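Local coordinates for protein argonaute (Methanocaldococcus jannaschii, PDB 5G5S), which cleaves single-stranded DNA targets complementary to a short bound DNA guide, and may thereby defend the cell against invading genetic elements, at residues E19-K24 and K293-D298. Residues are numbered along the deposited sequence; the frame is centred on the assembly and turned at random.
With MG (magnesium ion), chain B.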
loop_
_atom_site.group_PDB
_atom_site.type_symbol
_atom_site.label_atom_id
_atom_site.label_comp_id
_atom_site.label_asym_id
_atom_site.label_seq_id
_atom_site.Cartn_x
_atom_site.Cartn_y
_atom_site.Cartn_z
ATOM N N GLU A 19 -15.733 -2.130 -33.574
ATOM C CA GLU A 19 -16.645 -3.238 -33.889
ATOM C C GLU A 19 -15.974 -4.513 -34.412
ATOM O O GLU A 19 -16.231 -5.595 -33.880
ATOM C CB GLU A 19 -17.719 -2.759 -34.877
ATOM C CG GLU A 19 -18.622 -1.666 -34.332
ATOM C CD GLU A 19 -20.030 -2.129 -34.025
ATOM O OE1 GLU A 19 -20.260 -2.617 -32.894
ATOM O OE2 GLU A 19 -20.901 -2.019 -34.918
ATOM N N GLU A 20 -15.112 -4.382 -35.443
ATOM C CA GLU A 20 -14.370 -5.481 -36.088
ATOM C C GLU A 20 -13.530 -6.316 -35.116
ATOM O O GLU A 20 -13.257 -7.486 -35.390
ATOM C CB GLU A 20 -13.471 -4.956 -37.229
ATOM C CG GLU A 20 -13.434 -3.440 -37.392
ATOM C CD GLU A 20 -12.247 -2.854 -38.137
ATOM O OE1 GLU A 20 -11.579 -3.595 -38.897
ATOM O OE2 GLU A 20 -11.994 -1.640 -37.969
ATOM N N PHE A 21 -13.120 -5.709 -33.988
ATOM C CA PHE A 21 -12.273 -6.311 -32.959
ATOM C C PHE A 21 -13.026 -6.873 -31.744
ATOM O O PHE A 21 -12.405 -7.414 -30.825
ATOM C CB PHE A 21 -11.136 -5.340 -32.569
ATOM C CG PHE A 21 -10.483 -4.716 -33.779
ATOM C CD1 PHE A 21 -9.687 -5.475 -34.630
ATOM C CD2 PHE A 21 -10.735 -3.393 -34.119
ATOM C CE1 PHE A 21 -9.119 -4.908 -35.776
ATOM C CE2 PHE A 21 -10.165 -2.828 -35.263
ATOM C CZ PHE A 21 -9.359 -3.588 -36.080
ATOM N N ILE A 22 -14.358 -6.765 -31.747
ATOM C CA ILE A 22 -15.191 -7.333 -30.693
ATOM C C ILE A 22 -15.756 -8.666 -31.223
ATOM O O ILE A 22 -16.420 -8.667 -32.267
ATOM C CB ILE A 22 -16.309 -6.360 -30.220
ATOM C CG1 ILE A 22 -15.716 -5.106 -29.553
ATOM C CG2 ILE A 22 -17.307 -7.070 -29.275
ATOM C CD1 ILE A 22 -16.597 -3.868 -29.669
ATOM N N PRO A 23 -15.505 -9.811 -30.541
ATOM C CA PRO A 23 -16.082 -11.079 -31.023
ATOM C C PRO A 23 -17.607 -11.094 -30.912
ATOM O O PRO A 23 -18.168 -10.525 -29.980
ATOM C CB PRO A 23 -15.428 -12.134 -30.130
ATOM C CG PRO A 23 -14.984 -11.410 -28.916
ATOM C CD PRO A 23 -14.738 -9.992 -29.288
ATOM N N LYS A 24 -18.281 -11.685 -31.897
ATOM C CA LYS A 24 -19.746 -11.756 -31.893
ATOM C C LYS A 24 -20.221 -12.872 -30.949
ATOM O O LYS A 24 -21.223 -12.710 -30.238
ATOM C CB LYS A 24 -20.288 -11.979 -33.320
ATOM C CG LYS A 24 -20.482 -10.694 -34.101
ATOM N N LYS A 293 -2.240 5.922 -32.678
ATOM C CA LYS A 293 -1.459 4.985 -33.478
ATOM C C LYS A 293 -2.006 3.555 -33.382
ATOM O O LYS A 293 -1.560 2.680 -34.128
ATOM C CB LYS A 293 0.024 5.054 -33.075
ATOM N N LEU A 294 -2.975 3.318 -32.472
ATOM C CA LEU A 294 -3.581 2.006 -32.269
ATOM C C LEU A 294 -4.895 1.844 -33.048
ATOM O O LEU A 294 -5.897 2.497 -32.736
ATOM C CB LEU A 294 -3.737 1.693 -30.765
ATOM C CG LEU A 294 -3.993 0.225 -30.391
ATOM C CD1 LEU A 294 -2.800 -0.669 -30.744
ATOM C CD2 LEU A 294 -4.324 0.094 -28.928
ATOM N N ARG A 295 -4.855 0.987 -34.095
ATOM C CA ARG A 295 -5.964 0.686 -35.014
ATOM C C ARG A 295 -7.197 0.037 -34.368
ATOM O O ARG A 295 -8.302 0.214 -34.883
ATOM C CB ARG A 295 -5.473 -0.160 -36.210
ATOM C CG ARG A 295 -4.944 -1.556 -35.861
ATOM C CD ARG A 295 -4.331 -2.253 -37.059
ATOM N NE ARG A 295 -3.883 -3.611 -36.737
ATOM C CZ ARG A 295 -4.589 -4.715 -36.969
ATOM N NH1 ARG A 295 -5.795 -4.638 -37.521
ATOM N NH2 ARG A 295 -4.098 -5.904 -36.645
ATOM N N PHE A 296 -7.008 -0.719 -33.258
ATOM C CA PHE A 296 -8.069 -1.447 -32.558
ATOM C C PHE A 296 -9.079 -0.572 -31.826
ATOM O O PHE A 296 -10.194 -1.032 -31.553
ATOM C CB PHE A 296 -7.477 -2.491 -31.587
ATOM C CG PHE A 296 -6.435 -3.405 -32.184
ATOM C CD1 PHE A 296 -6.766 -4.297 -33.199
ATOM C CD2 PHE A 296 -5.125 -3.382 -31.728
ATOM C CE1 PHE A 296 -5.800 -5.135 -33.756
ATOM C CE2 PHE A 296 -4.158 -4.219 -32.288
ATOM C CZ PHE A 296 -4.502 -5.090 -33.295
ATOM N N ILE A 297 -8.688 0.672 -31.477
ATOM C CA ILE A 297 -9.522 1.581 -30.683
ATOM C C ILE A 297 -9.808 2.946 -31.327
ATOM O O ILE A 297 -9.060 3.397 -32.199
ATOM C CB ILE A 297 -8.890 1.756 -29.268
ATOM C CG1 ILE A 297 -7.465 2.404 -29.350
ATOM C CG2 ILE A 297 -8.897 0.430 -28.481
ATOM C CD1 ILE A 297 -6.798 2.812 -28.000
ATOM N N ASP A 298 -10.869 3.624 -30.846
ATOM C CA ASP A 298 -11.205 4.995 -31.230
ATOM C C ASP A 298 -10.236 5.881 -30.433
ATOM O O ASP A 298 -9.798 5.498 -29.335
ATOM C CB ASP A 298 -12.672 5.338 -30.896
ATOM C CG ASP A 298 -13.727 4.562 -31.672
ATOM O OD1 ASP A 298 -13.482 4.237 -32.857
ATOM O OD2 ASP A 298 -14.820 4.339 -31.121
HETATM MG MG MG B . -7.055 4.678 -32.428
#
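F21 and F296 meet with like first torsions: CG lies anti to the carbonyl carbon and beside the backbone N (chi1 -45° in F21, -50° in F296). This placement carries the F21 ring out of its short 3-10 turn, residues 19-21, and up to the bend of the 293-298 loop, where it meets the F296 ring in a T-shaped stack. The ring centroids lie 5.0 Å apart and the planes are perpendicular. F21 offers its face and F296 its edge: CD1 of F296 stands over the rim of the F21 ring, 3.5 Å from F21 CD1. On the same side of the F21 ring, its CD2-CE2 flank approaches the main chain, CD2 lying 3.5 Å from F296 O and CE2 3.6 Å from R295 O. R295 borders this packing. With CG between the backbone N and the carbonyl carbon (chi1 64°), its chain runs extended past the F296 ring, CG over one face. F296 CE1 sits over the centre of one guanidinium face, the planes tilted, and R295 NH1 lies 3.8 Å from F21 CE1; a salt bridge from R295 NE to E117 holds the polar end.

The bend itself is a type I beta turn from L294 to I297, and the carbonyl oxygens L294 O at 2.5 Å and I297 O at 2.4 Å bind the magnesium ion. A291 O and N299 OD1 complete the protein ligands, tying the end of helix 280-293 to the turn.

F21 joins the N-terminal domain to the segment leading into strand 302-308. It packs on L108 of helix 97-111 and meets the H112 ring at about a right angle, while F296 rests on I114 and E117 of helix 114-122, and L294 and I297 cover L153 of strand 150-163.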